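Local coordinates for protein GH18 chiitnase (PDB 6K7Z) that probably hydrolyses linkages within chitin chains, acting as an endochitinase of glycoside hydrolase family 18, at residues 29-34 with 41-46; 214-219 with 250-255. All coordinates share one frame; numbering follows the deposited sequence.

Interaction 1 (29-34 with 41-46); sequences AFLSSS and LVLSGA
Leu31 turns CG anti to its backbone N (chi1 -176°) and Leu43 turns CG anti to its carbonyl carbon (chi1 -68°), and their ends meet, Leu31 CD1 lying 3.7 Å from Leu43 CD2. The same Leu31 methyl lies 3.8 Å from Leu41 CB, the side chains of Leu31 and Leu41 crossing at about a right angle. This apolar face of the hairpin packs on Ile74 of a neighbouring strand and on Leu100 and Phe103 of helix 93-106. An alanine in place of Leu31 removes the methyl between Leu41 and Leu43 and would probably open a gap against Leu100 and Phe103.

The backbones form an antiparallel hairpin in which strand 41-43 flanks strand 25-33 of the (beta/alpha)8 barrel. Four backbone hydrogen bonds join it, two between Ser32 and Val42 and two between Phe30 and Ser44. In the straightest, Val42 N reaches Ser32 O at 2.7 Å with an N-H...O angle of 167°; Phe30 N donates to Ser44 O at 3.0 Å. Phe30 follows a cis peptide bond, and the CB of Ala29 sits over the centre of its ring.

The face bearing Ser32 and Val42 is mixed: serine hydroxyls lie beside the valine methyls. A water binds Ser32 OG at 2.8 Å and Ser44 OG at 2.7 Å, and donates to Val42 O at 2.7 Å. Val42 O thus accepts from both this water and Ser32 N, which implies that one ordered water supplements the direct bonds on the serine side, while leucine packing holds the other.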
loop_
_atom_site.group_PDB
_atom_site.type_symbol
_atom_site.label_atom_id
_atom_site.label_comp_id
_atom_site.label_asym_id
_atom_site.label_seq_id
_atom_site.Cartn_x
_atom_site.Cartn_y
_atom_site.Cartn_z
ATOM N N ALA A 29 2.944 -8.922 1.789
ATOM C CA ALA A 29 2.680 -8.451 3.148
ATOM C C ALA A 29 2.967 -9.543 4.193
ATOM O O ALA A 29 2.382 -10.615 4.102
ATOM C CB ALA A 29 1.218 -8.006 3.248
ATOM N N PHE A 30 3.802 -9.305 5.208
ATOM C CA PHE A 30 4.458 -8.042 5.522
ATOM C C PHE A 30 5.895 -8.263 5.977
ATOM O O PHE A 30 6.297 -9.357 6.383
ATOM C CB PHE A 30 3.750 -7.293 6.660
ATOM C CG PHE A 30 2.404 -6.743 6.308
ATOM C CD1 PHE A 30 2.292 -5.596 5.546
ATOM C CD2 PHE A 30 1.251 -7.348 6.783
ATOM C CE1 PHE A 30 1.031 -5.072 5.230
ATOM C CE2 PHE A 30 -0.001 -6.838 6.472
ATOM C CZ PHE A 30 -0.108 -5.697 5.701
ATOM N N LEU A 31 6.645 -7.178 5.962
ATOM C CA LEU A 31 7.897 -7.060 6.692
ATOM C C LEU A 31 7.659 -6.021 7.776
ATOM O O LEU A 31 7.069 -4.972 7.498
ATOM C CB LEU A 31 9.021 -6.635 5.748
ATOM C CG LEU A 31 10.448 -6.529 6.279
ATOM C CD1 LEU A 31 10.989 -7.901 6.636
ATOM C CD2 LEU A 31 11.319 -5.850 5.231
ATOM N N SER A 32 8.061 -6.311 9.013
ATOM C CA SER A 32 7.770 -5.367 10.090
ATOM C C SER A 32 8.786 -5.519 11.215
ATOM O O SER A 32 9.651 -6.391 11.190
ATOM C CB SER A 32 6.328 -5.535 10.611
ATOM O OG SER A 32 6.114 -6.799 11.212
ATOM N N SER A 33 8.681 -4.635 12.206
ATOM C CA SER A 33 9.594 -4.676 13.341
ATOM C C SER A 33 9.336 -5.906 14.202
ATOM O O SER A 33 8.188 -6.302 14.417
ATOM C CB SER A 33 9.431 -3.421 14.197
ATOM O OG SER A 33 9.936 -2.270 13.540
ATOM N N SER A 34 10.408 -6.501 14.717
ATOM C CA SER A 34 10.242 -7.495 15.769
ATOM C C SER A 34 9.864 -6.797 17.069
ATOM O O SER A 34 10.198 -5.630 17.286
ATOM C CB SER A 34 11.524 -8.305 15.973
ATOM O OG SER A 34 12.483 -7.574 16.710
ATOM N N LEU A 41 14.020 -6.422 11.309
ATOM C CA LEU A 41 12.786 -6.553 10.538
ATOM C C LEU A 41 12.496 -8.028 10.272
ATOM O O LEU A 41 13.389 -8.772 9.851
ATOM C CB LEU A 41 12.892 -5.780 9.222
ATOM C CG LEU A 41 13.330 -4.318 9.383
ATOM C CD1 LEU A 41 13.251 -3.557 8.060
ATOM C CD2 LEU A 41 12.513 -3.627 10.459
ATOM N N VAL A 42 11.250 -8.449 10.511
ATOM C CA VAL A 42 10.875 -9.852 10.356
ATOM C C VAL A 42 9.694 -9.967 9.404
ATOM O O VAL A 42 8.825 -9.089 9.345
ATOM C CB VAL A 42 10.532 -10.526 11.706
ATOM C CG1 VAL A 42 11.758 -10.553 12.626
ATOM C CG2 VAL A 42 9.367 -9.814 12.371
ATOM N N LEU A 43 9.665 -11.076 8.668
ATOM C CA LEU A 43 8.598 -11.389 7.733
ATOM C C LEU A 43 7.450 -12.102 8.432
ATOM O O LEU A 43 7.647 -12.852 9.391
ATOM C CB LEU A 43 9.115 -12.271 6.595
ATOM C CG LEU A 43 10.091 -11.624 5.619
ATOM C CD1 LEU A 43 10.809 -12.706 4.799
ATOM C CD2 LEU A 43 9.346 -10.656 4.705
ATOM N N SER A 44 6.241 -11.854 7.935
ATOM C CA SER A 44 5.038 -12.542 8.368
ATOM C C SER A 44 4.171 -12.794 7.144
ATOM O O SER A 44 4.327 -12.146 6.107
ATOM C CB SER A 44 4.258 -11.737 9.412
ATOM O OG SER A 44 3.897 -10.465 8.902
ATOM N N GLY A 45 3.274 -13.765 7.262
ATOM C CA GLY A 45 2.398 -14.122 6.162
ATOM C C GLY A 45 2.900 -15.334 5.398
ATOM O O GLY A 45 3.933 -15.932 5.708
ATOM N N ALA A 46 2.130 -15.699 4.369
ATOM C CA ALA A 46 2.440 -16.904 3.611
ATOM C C ALA A 46 3.785 -16.828 2.902
ATOM O O ALA A 46 4.335 -17.867 2.530
ATOM C CB ALA A 46 1.336 -17.167 2.594
HETATM O O HOH W 1 6.144 -9.102 9.688
#

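Interaction 2 (214-219 with 250-255); sequences MSPEKV and QQSSLG
Pro216 and Gly255 bring together two alpha-to-beta connections of the (beta/alpha)8 (TIM) barrel, one entering strand 219-224 and the other entering the adjacent parallel strand 256-260. Both therefore lie at the end of the barrel where strands begin, away from the strand C-termini around which active sites of this fold are built.

Van der Waals packing is centred on the proline ring, whose CB and CG lie against the hydroxyls of the two serines that follow helix 237-251. Ser253 OG lies beside the ring, 3.2 Å from Pro216 CB, and Ser252 OG approaches the next ring carbon, Pro216 CG, at 3.5 Å. The ring thus presents C-H groups to both hydroxyl oxygens.

Backbone contacts of the CA-H...O kind come next. Gly255 CA is 2.9 Å from Pro216 O, with a bent angle of 122° at the hydrogen, and 3.5 Å from Val219 O. A CB on Gly255 would run into both carbonyls, so the close fit depends on the missing side chain. Val219 N also donates to Pro216 O at 3.1 Å, closing a beta turn that holds this carbonyl against the glycine.

A water and outside partners add polar links. The water donates to Glu217 O and to Gly255 O, both at 2.8 Å, tying the loops through a pair of acceptors that could not bond each other. Tyr205 OH bridges the two segments by bonding both Val219 O and Gly255 N, while Glu217 OE1 forms a salt bridge with Lys3, outside them.

Between the two serines, with OG turned opposite the backbone N (chi1 172°), Ser252 OG donates to Ser253 O at 3.2 Å, in the carbonyl plane and on a lone pair.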
loop_
_atom_site.group_PDB
_atom_site.type_symbol
_atom_site.label_atom_id
_atom_site.label_comp_id
_atom_site.label_asym_id
_atom_site.label_seq_id
_atom_site.Cartn_x
_atom_site.Cartn_y
_atom_site.Cartn_z
ATOM N N MET A 214 0.387 15.652 -6.018
ATOM C CA MET A 214 -0.423 14.492 -6.348
ATOM C C MET A 214 -1.102 14.673 -7.702
ATOM O O MET A 214 -1.068 15.748 -8.313
ATOM C CB MET A 214 -1.449 14.235 -5.248
ATOM C CG MET A 214 -0.822 13.713 -3.958
ATOM S SD MET A 214 -0.136 12.047 -4.148
ATOM C CE MET A 214 1.623 12.395 -4.231
ATOM N N SER A 215 -1.711 13.592 -8.174
ATOM C CA SER A 215 -2.431 13.561 -9.439
ATOM C C SER A 215 -3.259 12.285 -9.477
ATOM O O SER A 215 -3.071 11.407 -8.623
ATOM C CB SER A 215 -1.450 13.600 -10.606
ATOM O OG SER A 215 -0.697 12.404 -10.633
ATOM N N PRO A 216 -4.153 12.120 -10.450
ATOM C CA PRO A 216 -4.825 10.816 -10.595
ATOM C C PRO A 216 -3.855 9.657 -10.655
ATOM O O PRO A 216 -4.062 8.640 -9.975
ATOM C CB PRO A 216 -5.598 10.977 -11.908
ATOM C CG PRO A 216 -5.881 12.441 -11.973
ATOM C CD PRO A 216 -4.664 13.109 -11.417
ATOM N N GLU A 217 -2.773 9.802 -11.430
ATOM C CA GLU A 217 -1.828 8.707 -11.604
ATOM C C GLU A 217 -1.271 8.238 -10.270
ATOM O O GLU A 217 -0.981 7.048 -10.104
ATOM C CB GLU A 217 -0.701 9.149 -12.537
ATOM C CG GLU A 217 0.403 8.120 -12.763
ATOM C CD GLU A 217 0.052 7.079 -13.814
ATOM O OE1 GLU A 217 0.973 6.350 -14.229
ATOM O OE2 GLU A 217 -1.130 6.981 -14.229
ATOM N N LYS A 218 -1.134 9.146 -9.302
ATOM C CA LYS A 218 -0.491 8.833 -8.034
ATOM C C LYS A 218 -1.468 8.444 -6.931
ATOM O O LYS A 218 -1.043 8.254 -5.789
ATOM C CB LYS A 218 0.366 10.018 -7.580
ATOM C CG LYS A 218 1.633 10.167 -8.432
ATOM C CD LYS A 218 2.800 10.745 -7.656
ATOM C CE LYS A 218 4.046 10.777 -8.519
ATOM N NZ LYS A 218 5.190 11.447 -7.814
ATOM N N VAL A 219 -2.756 8.311 -7.226
ATOM C CA VAL A 219 -3.734 7.945 -6.207
ATOM C C VAL A 219 -4.491 6.717 -6.693
ATOM O O VAL A 219 -5.153 6.762 -7.738
ATOM C CB VAL A 219 -4.693 9.098 -5.882
ATOM C CG1 VAL A 219 -5.581 8.712 -4.695
ATOM C CG2 VAL A 219 -3.903 10.394 -5.582
ATOM N N GLN A 250 -15.522 9.797 -15.383
ATOM C CA GLN A 250 -16.329 10.834 -16.022
ATOM C C GLN A 250 -15.752 12.198 -15.754
ATOM O O GLN A 250 -15.744 13.027 -16.606
ATOM C CB GLN A 250 -17.851 10.776 -15.686
ATOM C CG GLN A 250 -18.236 10.616 -14.220
ATOM C CD GLN A 250 -19.744 10.617 -13.953
ATOM O OE1 GLN A 250 -20.482 9.997 -14.684
ATOM N NE2 GLN A 250 -20.189 11.313 -12.932
ATOM N N GLN A 251 -15.238 12.403 -14.556
ATOM C CA GLN A 251 -14.668 13.681 -14.175
ATOM C C GLN A 251 -13.199 13.900 -14.273
ATOM O O GLN A 251 -12.802 14.997 -14.304
ATOM C CB GLN A 251 -14.996 13.987 -12.753
ATOM C CG GLN A 251 -16.420 14.144 -12.464
ATOM C CD GLN A 251 -16.611 14.964 -11.229
ATOM O OE1 GLN A 251 -16.092 16.084 -11.116
ATOM N NE2 GLN A 251 -17.318 14.389 -10.272
ATOM N N SER A 252 -12.414 12.838 -14.286
ATOM C CA SER A 252 -11.012 12.901 -14.279
ATOM C C SER A 252 -10.481 11.586 -14.810
ATOM O O SER A 252 -11.161 10.899 -15.520
ATOM C CB SER A 252 -10.643 13.073 -12.787
ATOM O OG SER A 252 -9.305 12.986 -12.512
ATOM N N SER A 253 -9.251 11.275 -14.496
ATOM C CA SER A 253 -8.764 9.935 -14.745
ATOM C C SER A 253 -8.624 9.229 -13.407
ATOM O O SER A 253 -8.769 9.838 -12.336
ATOM C CB SER A 253 -7.444 9.941 -15.531
ATOM O OG SER A 253 -6.471 10.769 -14.933
ATOM N N LEU A 254 -8.392 7.922 -13.486
ATOM C CA LEU A 254 -8.330 7.052 -12.320
ATOM C C LEU A 254 -6.960 6.384 -12.306
ATOM O O LEU A 254 -6.623 5.631 -13.228
ATOM C CB LEU A 254 -9.456 6.014 -12.351
ATOM C CG LEU A 254 -9.464 4.943 -11.259
ATOM C CD1 LEU A 254 -9.354 5.569 -9.861
ATOM C CD2 LEU A 254 -10.710 4.064 -11.362
ATOM N N GLY A 255 -6.172 6.673 -11.270
ATOM C CA GLY A 255 -4.852 6.076 -11.181
ATOM C C GLY A 255 -4.885 4.563 -11.109
ATOM O O GLY A 255 -4.003 3.893 -11.654
HETATM O O HOH W 2 -1.488 5.005 -11.995
#

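Overall arrangement
The two contacts lie on opposite sides of the chain's centre, their own centres about 31 Å apart and their nearest atoms about 17 Å apart, and they share no segment. Both are partly buried, yet they join different elements. Interaction 1 adds a short antiparallel strand to a barrel strand, and direct backbone hydrogen bonds carry it, with a leucine face turned to a helix. Interaction 2 unites the loops that lead into two adjacent parallel strands; there a proline ring, a glycine and a bridging water do the joining. Regular strand pairing thus gives way to irregular loop packing, although each contact recruits one ordered water.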